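Local coordinates for protein multicopper oxidase (Uncultured bacterium, PDB 4E9X) that probably couples the one-electron oxidation of substrates to the reduction of dioxygen to water, as multicopper oxidases do, using bound copper ions, at residues A[44-49]-A[88-93]; A[63-68]-A[94-99]; A[180-185]-A[289-294]; A[241-246]-A[273-278]. All blocks are in the same frame, centred on the assembly; numbering follows the deposited sequence.

Contact 1: A[44-49]-A[88-93]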
loop_
_atom_site.group_PDB
_atom_site.type_symbol
_atom_site.label_atom_id
_atom_site.label_comp_id
_atom_site.label_asym_id
_atom_site.label_seq_id
_atom_site.Cartn_x
_atom_site.Cartn_y
_atom_site.Cartn_z
ATOM N N ASP A 44 -14.090 -7.344 31.344
ATOM C CA ASP A 44 -15.412 -7.104 30.819
ATOM C C ASP A 44 -15.605 -5.602 30.705
ATOM O O ASP A 44 -15.608 -4.916 31.721
ATOM C CB ASP A 44 -16.417 -7.711 31.798
ATOM C CG ASP A 44 -16.204 -9.223 31.845
ATOM O OD1 ASP A 44 -16.155 -9.873 30.772
ATOM O OD2 ASP A 44 -16.071 -9.752 32.967
ATOM N N VAL A 45 -15.779 -5.121 29.480
ATOM C CA VAL A 45 -15.891 -3.685 29.212
ATOM C C VAL A 45 -17.351 -3.323 28.991
ATOM O O VAL A 45 -18.078 -4.014 28.271
ATOM C CB VAL A 45 -15.036 -3.341 27.984
ATOM C CG1 VAL A 45 -15.115 -1.844 27.704
ATOM C CG2 VAL A 45 -13.611 -3.747 28.243
ATOM N N ILE A 46 -17.736 -2.204 29.606
ATOM C CA ILE A 46 -19.044 -1.613 29.393
ATOM C C ILE A 46 -18.854 -0.173 28.994
ATOM O O ILE A 46 -18.168 0.566 29.717
ATOM C CB ILE A 46 -19.878 -1.725 30.696
ATOM C CG1 ILE A 46 -20.037 -3.170 31.198
ATOM C CG2 ILE A 46 -21.233 -1.056 30.504
ATOM C CD1 ILE A 46 -20.535 -3.252 32.640
ATOM N N VAL A 47 -19.390 0.250 27.860
ATOM C CA VAL A 47 -19.250 1.647 27.445
ATOM C C VAL A 47 -20.659 2.208 27.204
ATOM O O VAL A 47 -21.407 1.723 26.317
ATOM C CB VAL A 47 -18.404 1.769 26.171
ATOM C CG1 VAL A 47 -18.260 3.268 25.849
ATOM C CG2 VAL A 47 -17.007 1.202 26.346
ATOM N N ASN A 48 -21.033 3.241 27.989
ATOM C CA ASN A 48 -22.328 3.889 27.839
ATOM C C ASN A 48 -22.106 5.145 26.993
ATOM O O ASN A 48 -21.334 6.015 27.443
ATOM C CB ASN A 48 -22.928 4.277 29.196
ATOM C CG ASN A 48 -22.973 3.104 30.177
ATOM O OD1 ASN A 48 -23.605 2.107 29.861
ATOM N ND2 ASN A 48 -22.316 3.230 31.326
ATOM N N VAL A 49 -22.717 5.198 25.835
ATOM C CA VAL A 49 -22.457 6.264 24.881
ATOM C C VAL A 49 -23.669 7.214 24.796
ATOM O O VAL A 49 -24.777 6.713 24.536
ATOM C CB VAL A 49 -22.184 5.662 23.490
ATOM C CG1 VAL A 49 -21.926 6.784 22.502
ATOM C CG2 VAL A 49 -21.042 4.655 23.494
ATOM N N SER A 88 -28.878 7.526 23.743
ATOM C CA SER A 88 -27.796 6.783 24.337
ATOM C C SER A 88 -27.874 5.308 23.947
ATOM O O SER A 88 -28.925 4.892 23.530
ATOM C CB SER A 88 -27.794 6.860 25.865
ATOM O OG SER A 88 -27.723 8.239 26.226
ATOM N N TYR A 89 -26.765 4.618 24.153
ATOM C CA TYR A 89 -26.642 3.202 23.841
ATOM C C TYR A 89 -25.490 2.591 24.623
ATOM O O TYR A 89 -24.461 3.253 24.793
ATOM C CB TYR A 89 -26.408 3.045 22.326
ATOM C CG TYR A 89 -26.487 1.636 21.804
ATOM C CD1 TYR A 89 -27.676 1.099 21.367
ATOM C CD2 TYR A 89 -25.371 0.821 21.713
ATOM C CE1 TYR A 89 -27.725 -0.196 20.880
ATOM C CE2 TYR A 89 -25.428 -0.475 21.230
ATOM C CZ TYR A 89 -26.632 -1.011 20.797
ATOM O OH TYR A 89 -26.711 -2.317 20.301
ATOM N N THR A 90 -25.645 1.364 25.063
ATOM C CA THR A 90 -24.584 0.694 25.840
ATOM C C THR A 90 -24.012 -0.508 25.086
ATOM O O THR A 90 -24.734 -1.408 24.627
ATOM C CB THR A 90 -25.142 0.234 27.196
ATOM O OG1 THR A 90 -25.514 1.393 27.975
ATOM C CG2 THR A 90 -24.093 -0.573 27.960
ATOM N N TYR A 91 -22.684 -0.453 24.983
ATOM C CA TYR A 91 -21.882 -1.546 24.426
ATOM C C TYR A 91 -21.341 -2.415 25.563
ATOM O O TYR A 91 -20.855 -1.803 26.518
ATOM C CB TYR A 91 -20.698 -1.008 23.599
ATOM C CG TYR A 91 -21.243 -0.254 22.383
ATOM C CD1 TYR A 91 -21.610 -0.970 21.255
ATOM C CD2 TYR A 91 -21.427 1.137 22.380
ATOM C CE1 TYR A 91 -22.110 -0.376 20.096
ATOM C CE2 TYR A 91 -21.941 1.764 21.260
ATOM C CZ TYR A 91 -22.281 1.007 20.140
ATOM O OH TYR A 91 -22.811 1.630 19.043
ATOM N N LYS A 92 -21.379 -3.737 25.417
ATOM C CA LYS A 92 -20.695 -4.625 26.350
ATOM C C LYS A 92 -19.937 -5.725 25.596
ATOM O O LYS A 92 -20.492 -6.381 24.702
ATOM C CB LYS A 92 -21.726 -5.297 27.285
ATOM C CG LYS A 92 -22.574 -4.309 28.041
ATOM C CD LYS A 92 -23.408 -5.051 29.094
ATOM C CE LYS A 92 -24.082 -4.042 30.045
ATOM N NZ LYS A 92 -24.848 -4.672 31.137
ATOM N N PHE A 93 -18.646 -5.892 25.943
ATOM C CA PHE A 93 -17.848 -6.941 25.315
ATOM C C PHE A 93 -16.769 -7.374 26.265
ATOM O O PHE A 93 -16.376 -6.582 27.134
ATOM C CB PHE A 93 -17.261 -6.504 23.960
ATOM C CG PHE A 93 -16.432 -5.234 24.034
ATOM C CD1 PHE A 93 -15.066 -5.281 24.305
ATOM C CD2 PHE A 93 -17.045 -4.015 23.835
ATOM C CE1 PHE A 93 -14.360 -4.088 24.372
ATOM C CE2 PHE A 93 -16.339 -2.836 23.890
ATOM C CZ PHE A 93 -14.969 -2.860 24.166
#
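This is an antiparallel beta-strand pairing in the N-terminal cupredoxin domain, the Greek-key beta sandwich of multicopper oxidases. Strands 44-49 and 88-93 run at 167° to each other. V45, V47 and V49 form hydrogen-bonded pairs with F93, Y91 and Y89. I46 and N48 form the non-hydrogen-bonded pairs with K92 and T90. Six backbone bonds join the strands. On its other edge strand 44-49 pairs with strand 3-18.

The valines and aromatic residues share one face of the sheet. V45 lies beside F93, and its CB sits over the ring, 4.0 Å from the centroid. CG of F93 lies between its own backbone N and carbonyl carbon (chi1 56°), which brings the ring back under V45. V49 meets Y91 differently: CG2 touches the ring edge, 3.7 Å from CD2. W61 packs against both F93 and Y91, and Q80 binds the Y91 hydroxyl.

The face of I46, N48, T90 and K92 is more open. Here I46 CG2 touches T90 CG2 at 3.9 Å. ND2 of N48 is held by E5 and D7, which should fix the amide's rotation. T90 OG1 donates to N48 OD1 at 2.8 Å, in the amide plane and on a lone pair.

Contact 2: A[63-68]-A[94-99]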
loop_
_atom_site.group_PDB
_atom_site.type_symbol
_atom_site.label_atom_id
_atom_site.label_comp_id
_atom_site.label_asym_id
_atom_site.label_seq_id
_atom_site.Cartn_x
_atom_site.Cartn_y
_atom_site.Cartn_z
ATOM N N GLY A 63 -11.219 -4.786 15.941
ATOM C CA GLY A 63 -10.333 -5.819 16.434
ATOM C C GLY A 63 -10.937 -6.623 17.581
ATOM O O GLY A 63 -10.440 -7.732 17.859
ATOM N N VAL A 64 -12.020 -6.088 18.167
ATOM C CA VAL A 64 -12.707 -6.832 19.227
ATOM C C VAL A 64 -13.547 -7.896 18.593
ATOM O O VAL A 64 -14.357 -7.636 17.684
ATOM C CB VAL A 64 -13.604 -5.851 20.044
ATOM C CG1 VAL A 64 -14.501 -6.569 21.034
ATOM C CG2 VAL A 64 -12.695 -4.842 20.776
ATOM N N HIS A 65 -13.366 -9.161 18.981
ATOM C CA HIS A 65 -14.109 -10.183 18.248
ATOM C C HIS A 65 -15.600 -10.168 18.494
ATOM O O HIS A 65 -16.348 -10.688 17.656
ATOM C CB HIS A 65 -13.593 -11.556 18.741
ATOM C CG HIS A 65 -12.207 -11.878 18.300
ATOM N ND1 HIS A 65 -11.457 -12.924 18.847
ATOM C CD2 HIS A 65 -11.477 -11.327 17.314
ATOM C CE1 HIS A 65 -10.312 -12.976 18.223
ATOM N NE2 HIS A 65 -10.279 -12.029 17.291
ATOM N N GLN A 66 -16.023 -9.643 19.645
ATOM C CA GLN A 66 -17.432 -9.695 20.046
ATOM C C GLN A 66 -17.916 -11.137 20.117
ATOM O O GLN A 66 -18.932 -11.488 19.572
ATOM C CB GLN A 66 -18.343 -8.896 19.087
ATOM C CG GLN A 66 -17.890 -7.439 18.980
ATOM C CD GLN A 66 -18.219 -6.595 20.220
ATOM O OE1 GLN A 66 -18.843 -7.035 21.173
ATOM N NE2 GLN A 66 -17.729 -5.357 20.165
ATOM N N LYS A 67 -17.150 -11.963 20.814
ATOM C CA LYS A 67 -17.429 -13.378 20.977
ATOM C C LYS A 67 -18.725 -13.529 21.770
ATOM O O LYS A 67 -18.745 -13.271 22.985
ATOM C CB LYS A 67 -16.262 -14.076 21.678
ATOM C CG LYS A 67 -16.256 -15.571 21.765
ATOM C CD LYS A 67 -16.536 -16.280 20.443
ATOM C CE LYS A 67 -15.614 -17.452 20.157
ATOM N NZ LYS A 67 -14.309 -16.977 19.573
ATOM N N GLY A 68 -19.787 -13.920 21.082
ATOM C CA GLY A 68 -21.103 -14.108 21.650
ATOM C C GLY A 68 -21.761 -12.771 21.964
ATOM O O GLY A 68 -22.766 -12.727 22.670
ATOM N N LYS A 94 -16.274 -8.591 26.098
ATOM C CA LYS A 94 -15.090 -9.008 26.816
ATOM C C LYS A 94 -13.890 -8.737 25.924
ATOM O O LYS A 94 -13.867 -9.008 24.730
ATOM C CB LYS A 94 -15.119 -10.507 27.168
ATOM C CG LYS A 94 -13.930 -11.078 27.950
ATOM C CD LYS A 94 -14.144 -12.539 28.246
ATOM C CE LYS A 94 -15.162 -12.731 29.348
ATOM N NZ LYS A 94 -14.550 -12.447 30.690
ATOM N N ALA A 95 -12.829 -8.194 26.581
ATOM C CA ALA A 95 -11.604 -7.878 25.888
ATOM C C ALA A 95 -10.712 -9.113 25.766
ATOM O O ALA A 95 -9.623 -9.127 26.354
ATOM C CB ALA A 95 -10.891 -6.772 26.684
ATOM N N ASP A 96 -11.151 -10.112 25.010
ATOM C CA ASP A 96 -10.389 -11.347 24.925
ATOM C C ASP A 96 -9.387 -11.259 23.794
ATOM O O ASP A 96 -8.533 -12.134 23.702
ATOM C CB ASP A 96 -11.252 -12.586 24.782
ATOM C CG ASP A 96 -12.322 -12.549 23.750
ATOM O OD1 ASP A 96 -12.340 -11.688 22.860
ATOM O OD2 ASP A 96 -13.211 -13.442 23.840
ATOM N N ARG A 97 -9.435 -10.277 22.945
ATOM C CA ARG A 97 -8.457 -10.069 21.857
ATOM C C ARG A 97 -7.413 -9.056 22.310
ATOM O O ARG A 97 -7.775 -7.942 22.655
ATOM C CB ARG A 97 -9.186 -9.602 20.572
ATOM C CG ARG A 97 -8.159 -9.032 19.503
ATOM C CD ARG A 97 -7.259 -10.100 18.962
ATOM N NE ARG A 97 -6.996 -9.813 17.550
ATOM C CZ ARG A 97 -6.235 -8.833 17.087
ATOM N NH1 ARG A 97 -5.586 -7.994 17.877
ATOM N NH2 ARG A 97 -6.118 -8.728 15.772
ATOM N N ILE A 98 -6.151 -9.446 22.326
ATOM C CA ILE A 98 -5.121 -8.563 22.858
ATOM C C ILE A 98 -4.652 -7.571 21.806
ATOM O O ILE A 98 -4.798 -7.714 20.597
ATOM C CB ILE A 98 -3.943 -9.439 23.343
ATOM C CG1 ILE A 98 -3.249 -10.201 22.194
ATOM C CG2 ILE A 98 -4.383 -10.395 24.430
ATOM C CD1 ILE A 98 -2.100 -11.117 22.575
ATOM N N GLY A 99 -3.962 -6.552 22.335
ATOM C CA GLY A 99 -3.073 -5.710 21.518
ATOM C C GLY A 99 -3.614 -4.333 21.227
ATOM O O GLY A 99 -4.553 -3.818 21.860
HETATM O O HOH W 1 -12.239 -9.257 21.785
HETATM O O HOH W 2 -12.596 -14.649 20.915
HETATM O O HOH W 3 -14.899 -10.474 22.329
#
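R97 lays its CB over the centre of the H65 imidazole, 4.2 Å from the ring centroid. The R97 chain then bends, and CD and NE pass H65 NE2. The ring and the guanidinium stand almost perpendicular, 86° apart. NE2 lies at the guanidinium edge, while the G63 carbonyl oxygen sits over one guanidinium face. That oxygen is 3.1 Å from R97 CG. NH1 of R97 donates to I98 O at 2.8 Å, nearly in the guanidinium plane, and also binds D216 O.

Three waters do the polar bridging between 63-68 and 94-99. One accepts from H65 N and lies 2.7 Å from D96 OD1. Another lies in the plane of the imidazole, 2.9 Å from H65 ND1, accepts from K67 NZ and makes a weak bond to D96 OD2. A third accepts from K67 N and lies close to both K94 O and D96 OD1.

D209 of the second subunit binds both H65 NE2 and R97 NE, which ties the pair into the subunit interface. In the N-terminal cupredoxin domain, the contact joins the loop after strand 60-62 to the one between strands 88-94 and 101-104. R97 and I98 pack on L218 of strand 218-226.

Contact 3: A[180-185]-A[289-294]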
loop_
_atom_site.group_PDB
_atom_site.type_symbol
_atom_site.label_atom_id
_atom_site.label_comp_id
_atom_site.label_asym_id
_atom_site.label_seq_id
_atom_site.Cartn_x
_atom_site.Cartn_y
_atom_site.Cartn_z
ATOM N N PRO A 180 7.103 17.035 19.471
ATOM C CA PRO A 180 8.229 16.107 19.416
ATOM C C PRO A 180 8.002 14.893 20.282
ATOM O O PRO A 180 7.241 14.889 21.259
ATOM C CB PRO A 180 9.410 16.948 20.006
ATOM C CG PRO A 180 8.736 17.993 20.884
ATOM C CD PRO A 180 7.427 18.300 20.172
ATOM N N LEU A 181 8.720 13.833 19.919
ATOM C CA LEU A 181 8.786 12.569 20.676
ATOM C C LEU A 181 10.105 12.646 21.439
ATOM O O LEU A 181 11.200 12.456 20.863
ATOM C CB LEU A 181 8.683 11.397 19.701
ATOM C CG LEU A 181 8.313 10.011 20.201
ATOM C CD1 LEU A 181 8.048 9.045 19.045
ATOM C CD2 LEU A 181 9.395 9.451 21.110
ATOM N N ARG A 182 10.034 12.990 22.741
ATOM C CA ARG A 182 11.234 13.235 23.537
ATOM C C ARG A 182 11.681 11.963 24.227
ATOM O O ARG A 182 10.882 11.298 24.913
ATOM C CB ARG A 182 11.011 14.373 24.569
ATOM C CG ARG A 182 10.826 15.696 23.819
ATOM C CD ARG A 182 10.879 16.873 24.790
ATOM N NE ARG A 182 10.803 18.127 24.090
ATOM C CZ ARG A 182 10.590 19.292 24.667
ATOM N NH1 ARG A 182 10.388 19.385 25.960
ATOM N NH2 ARG A 182 10.536 20.411 23.926
ATOM N N VAL A 183 12.943 11.626 24.023
ATOM C CA VAL A 183 13.543 10.400 24.587
ATOM C C VAL A 183 14.844 10.761 25.241
ATOM O O VAL A 183 15.369 11.857 25.079
ATOM C CB VAL A 183 13.790 9.329 23.503
ATOM C CG1 VAL A 183 12.429 9.000 22.824
ATOM C CG2 VAL A 183 14.837 9.793 22.495
ATOM N N LYS A 184 15.410 9.799 25.967
ATOM C CA LYS A 184 16.803 9.902 26.401
ATOM C C LYS A 184 17.493 8.589 26.036
ATOM O O LYS A 184 16.873 7.545 25.845
ATOM C CB LYS A 184 16.963 10.227 27.885
ATOM C CG LYS A 184 16.538 9.067 28.769
ATOM C CD LYS A 184 16.796 9.479 30.226
ATOM C CE LYS A 184 16.626 8.308 31.158
ATOM N NZ LYS A 184 17.053 8.699 32.559
ATOM N N LYS A 185 18.821 8.654 25.925
ATOM C CA LYS A 185 19.590 7.480 25.521
ATOM C C LYS A 185 19.304 6.305 26.419
ATOM O O LYS A 185 19.292 6.488 27.649
ATOM C CB LYS A 185 21.109 7.812 25.516
ATOM C CG LYS A 185 21.881 6.679 24.813
ATOM C CD LYS A 185 23.387 6.917 24.914
ATOM C CE LYS A 185 24.133 5.850 24.096
ATOM N NZ LYS A 185 25.611 5.981 24.288
ATOM N N LYS A 289 9.635 25.145 21.855
ATOM C CA LYS A 289 8.270 24.594 21.643
ATOM C C LYS A 289 7.440 24.615 22.887
ATOM O O LYS A 289 7.944 24.273 23.964
ATOM C CB LYS A 289 8.493 23.151 21.198
ATOM C CG LYS A 289 7.248 22.332 20.898
ATOM C CD LYS A 289 6.364 23.006 19.807
ATOM C CE LYS A 289 5.561 21.907 19.160
ATOM N NZ LYS A 289 4.634 22.480 18.145
ATOM N N ASP A 290 6.184 24.978 22.815
ATOM C CA ASP A 290 5.239 24.824 23.944
ATOM C C ASP A 290 4.867 23.342 23.982
ATOM O O ASP A 290 3.972 22.889 23.255
ATOM C CB ASP A 290 4.059 25.736 23.741
ATOM C CG ASP A 290 3.021 25.712 24.833
ATOM O OD1 ASP A 290 3.110 24.882 25.776
ATOM O OD2 ASP A 290 2.095 26.571 24.750
ATOM N N TYR A 291 5.570 22.584 24.820
ATOM C CA TYR A 291 5.557 21.142 24.750
ATOM C C TYR A 291 4.390 20.458 25.440
ATOM O O TYR A 291 4.006 20.830 26.566
ATOM C CB TYR A 291 6.863 20.687 25.426
ATOM C CG TYR A 291 7.064 19.198 25.522
ATOM C CD1 TYR A 291 7.076 18.375 24.404
ATOM C CD2 TYR A 291 7.271 18.607 26.759
ATOM C CE1 TYR A 291 7.263 16.996 24.544
ATOM C CE2 TYR A 291 7.481 17.254 26.946
ATOM C CZ TYR A 291 7.469 16.455 25.805
ATOM O OH TYR A 291 7.704 15.107 25.942
ATOM N N ASP A 292 3.860 19.427 24.798
ATOM C CA ASP A 292 2.839 18.544 25.347
ATOM C C ASP A 292 3.409 17.124 25.524
ATOM O O ASP A 292 3.529 16.395 24.541
ATOM C CB ASP A 292 1.646 18.491 24.396
ATOM C CG ASP A 292 0.594 17.530 24.851
ATOM O OD1 ASP A 292 0.678 17.002 25.980
ATOM O OD2 ASP A 292 -0.360 17.282 24.027
ATOM N N PRO A 293 3.729 16.711 26.742
ATOM C CA PRO A 293 4.340 15.371 26.921
ATOM C C PRO A 293 3.363 14.243 26.614
ATOM O O PRO A 293 3.795 13.067 26.570
ATOM C CB PRO A 293 4.740 15.332 28.380
ATOM C CG PRO A 293 3.944 16.415 29.055
ATOM C CD PRO A 293 3.571 17.456 28.005
ATOM N N ASN A 294 2.066 14.528 26.487
ATOM C CA ASN A 294 1.079 13.491 26.232
ATOM C C ASN A 294 0.499 13.506 24.832
ATOM O O ASN A 294 -0.550 12.884 24.607
ATOM C CB ASN A 294 -0.084 13.633 27.249
ATOM C CG ASN A 294 -0.805 12.328 27.484
ATOM O OD1 ASN A 294 -0.205 11.248 27.527
ATOM N ND2 ASN A 294 -2.122 12.439 27.700
HETATM O O HOH W 4 5.055 14.455 23.023
HETATM O O HOH W 5 7.405 13.134 24.148
HETATM O O HOH W 6 10.322 23.062 24.869
#
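P180 O is held by two waters that lead to the loop 289-294. One water donates to it at 2.8 Å and also donates to D292 O at 2.9 Å. The other makes a weak bond to P180 O, accepts from R182 N, and sits 2.7 Å from Y291 OH. This water lies in the plane of the tyrosine ring, and P180 O also lies at the ring edge.

The main side-chain contact is a cation-pi stack. The guanidinium of R182 lies flat on the Y291 ring, with centres 3.8 Å apart and planes at 13°. The arginine and tyrosine side chains run antiparallel over one another. The arginine chain, extended from CG to NE, lays its CD over the ring and carries the guanidinium on toward Y291 CG and CD2, with R182 NH1 3.3 Å from Y291 CD2. P293 N lies over the opposite face of the ring, toward the rim.

The guanidinium is fixed at its edge as well. NH2 donates to a water at 2.8 Å, and that water donates to K289 O. NE pairs with E274. These bonds should hold the group flat on the ring.

P180 adds apolar packing. Its CG touches Y291 CD1, and its CD meets K289 CG at 4.1 Å. NZ of K289 leads on to the carbonyls of P176 and T178.

Strand 181-183 is an outer strand of the C-terminal cupredoxin sheet, beside strand 270-275. The 289-294 loop, on the way from 270-275 to 306-308, packs across the start of this strand.

Contact 4: A[241-246]-A[273-278]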
loop_
_atom_site.group_PDB
_atom_site.type_symbol
_atom_site.label_atom_id
_atom_site.label_comp_id
_atom_site.label_asym_id
_atom_site.label_seq_id
_atom_site.Cartn_x
_atom_site.Cartn_y
_atom_site.Cartn_z
ATOM N N ILE A 241 11.699 0.884 18.844
ATOM C CA ILE A 241 12.935 1.607 18.543
ATOM C C ILE A 241 13.804 1.576 19.791
ATOM O O ILE A 241 13.348 1.952 20.873
ATOM C CB ILE A 241 12.679 3.059 18.102
ATOM C CG1 ILE A 241 12.040 3.061 16.701
ATOM C CG2 ILE A 241 13.984 3.860 18.151
ATOM C CD1 ILE A 241 11.668 4.436 16.181
ATOM N N GLU A 242 15.053 1.139 19.642
ATOM C CA GLU A 242 16.075 1.295 20.680
ATOM C C GLU A 242 16.624 2.697 20.583
ATOM O O GLU A 242 17.251 3.015 19.555
ATOM C CB GLU A 242 17.213 0.248 20.525
ATOM C CG GLU A 242 16.737 -1.203 20.445
ATOM C CD GLU A 242 16.413 -1.813 21.801
ATOM O OE1 GLU A 242 16.849 -1.291 22.855
ATOM O OE2 GLU A 242 15.731 -2.851 21.792
ATOM N N ALA A 243 16.408 3.527 21.601
ATOM C CA ALA A 243 16.926 4.912 21.525
ATOM C C ALA A 243 18.358 4.997 21.962
ATOM O O ALA A 243 18.687 5.416 23.057
ATOM C CB ALA A 243 16.036 5.822 22.399
ATOM N N ASP A 244 19.231 4.572 21.070
ATOM C CA ASP A 244 20.632 4.459 21.478
ATOM C C ASP A 244 21.494 5.340 20.582
ATOM O O ASP A 244 22.717 5.165 20.488
ATOM C CB ASP A 244 21.059 3.019 21.428
ATOM C CG ASP A 244 20.935 2.377 20.053
ATOM O OD1 ASP A 244 20.621 3.035 19.033
ATOM O OD2 ASP A 244 21.198 1.137 20.045
ATOM N N ASN A 245 20.906 6.346 19.944
ATOM C CA ASN A 245 21.638 7.163 18.972
ATOM C C ASN A 245 21.274 8.619 19.120
ATOM O O ASN A 245 20.443 9.167 18.389
ATOM C CB ASN A 245 21.251 6.698 17.571
ATOM C CG ASN A 245 22.024 7.491 16.518
ATOM O OD1 ASN A 245 23.050 8.165 16.809
ATOM N ND2 ASN A 245 21.550 7.405 15.267
ATOM N N PRO A 246 21.851 9.291 20.119
ATOM C CA PRO A 246 21.373 10.672 20.401
ATOM C C PRO A 246 21.558 11.622 19.223
ATOM O O PRO A 246 22.628 11.733 18.616
ATOM C CB PRO A 246 22.308 11.106 21.574
ATOM C CG PRO A 246 22.537 9.783 22.288
ATOM C CD PRO A 246 22.783 8.796 21.152
ATOM N N ILE A 273 12.237 12.902 16.809
ATOM C CA ILE A 273 12.772 12.181 17.975
ATOM C C ILE A 273 13.854 13.084 18.517
ATOM O O ILE A 273 14.937 13.198 17.899
ATOM C CB ILE A 273 13.304 10.810 17.582
ATOM C CG1 ILE A 273 12.160 9.987 16.895
ATOM C CG2 ILE A 273 13.863 10.133 18.803
ATOM C CD1 ILE A 273 12.705 8.794 16.138
ATOM N N GLU A 274 13.572 13.734 19.647
ATOM C CA GLU A 274 14.496 14.682 20.279
ATOM C C GLU A 274 15.127 13.987 21.459
ATOM O O GLU A 274 14.426 13.634 22.426
ATOM C CB GLU A 274 13.718 15.872 20.820
ATOM C CG GLU A 274 13.185 16.853 19.741
ATOM C CD GLU A 274 12.477 18.013 20.391
ATOM O OE1 GLU A 274 12.245 18.019 21.630
ATOM O OE2 GLU A 274 12.095 18.928 19.647
ATOM N N TYR A 275 16.445 13.802 21.424
ATOM C CA TYR A 275 17.091 13.230 22.611
ATOM C C TYR A 275 17.451 14.331 23.621
ATOM O O TYR A 275 17.968 15.416 23.250
ATOM C CB TYR A 275 18.367 12.480 22.276
ATOM C CG TYR A 275 18.229 11.093 21.642
ATOM C CD1 TYR A 275 17.725 10.921 20.334
ATOM C CD2 TYR A 275 18.655 9.992 22.343
ATOM C CE1 TYR A 275 17.638 9.632 19.806
ATOM C CE2 TYR A 275 18.620 8.726 21.826
ATOM C CZ TYR A 275 18.094 8.543 20.547
ATOM O OH TYR A 275 18.090 7.282 20.026
ATOM N N ASP A 276 17.171 14.021 24.864
ATOM C CA ASP A 276 17.340 15.027 25.944
ATOM C C ASP A 276 18.743 15.607 25.979
ATOM O O ASP A 276 18.894 16.770 26.336
ATOM C CB ASP A 276 17.079 14.323 27.259
ATOM C CG ASP A 276 15.587 14.078 27.605
ATOM O OD1 ASP A 276 14.719 14.718 26.959
ATOM O OD2 ASP A 276 15.297 13.299 28.522
ATOM N N GLY A 277 19.754 14.807 25.651
ATOM C CA GLY A 277 21.143 15.279 25.927
ATOM C C GLY A 277 21.652 16.193 24.835
ATOM O O GLY A 277 22.804 16.690 24.960
ATOM N N VAL A 278 20.912 16.375 23.739
ATOM C CA VAL A 278 21.531 17.077 22.591
ATOM C C VAL A 278 21.355 18.568 22.748
ATOM O O VAL A 278 20.219 19.071 22.886
ATOM C CB VAL A 278 20.886 16.576 21.271
ATOM C CG1 VAL A 278 21.484 17.378 20.099
ATOM C CG2 VAL A 278 21.102 15.082 21.105
#
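Strands 241-243 and 273-275 run at 26° to each other with axes 10.8 Å apart, too far for backbone pairing. They belong to the two facing sheets of the C-terminal cupredoxin sandwich, so side chains bridge the gap. An inverse gamma turn centred on A243 lies within 241-246. A type I turn from Y275 to V278 ends 273-278.

Y275 carries the contact. CG of Y275 lies anti to its own carbonyl carbon (chi1 -76°), and the ring reaches across to the 243-246 backbone. P246 CA sits over the ring centre, 3.4 Å from the centroid, in a CH-pi contact. The proline ring continues outward, with P246 CG 3.9 Å from Y275 CD2. A243 approaches elsewhere: its O lies at the ring edge, and A243 CB is 3.5 Å from Y275 OH.

Deeper in the sandwich, I241 CD1 and I273 CD1 meet end to end at 4.5 Å. N245 links this corner to the third subunit: its ND2 binds H65 O there and also G207 O in its own chain.

The Y275 hydroxyl also binds H208 NE2. N245 N donates to Y275 OH at 3.0 Å, with an angle of 163° at the hydrogen.

How the contacts relate
Contacts 1 and 2 lie in the N-terminal cupredoxin domain and touch: K94 NZ reaches D44 OD1 at 3.0 Å, and F93 packs on V64 and Q66. Contacts 3 and 4 lie in the C-terminal domain, their centres 11 Å apart. They share a sheet, and V183 O lies 2.8 Å from D276 N, a probable hydrogen bond. Centres of contacts 1 and 3 are about 34 Å apart. Subunit association brings 63-68 against N245 of a neighbouring subunit. Side chains of V49 and I273 are each about 10 Å from a copper ion. G63 follows H62, a copper ligand, and is about 6 Å from a copper.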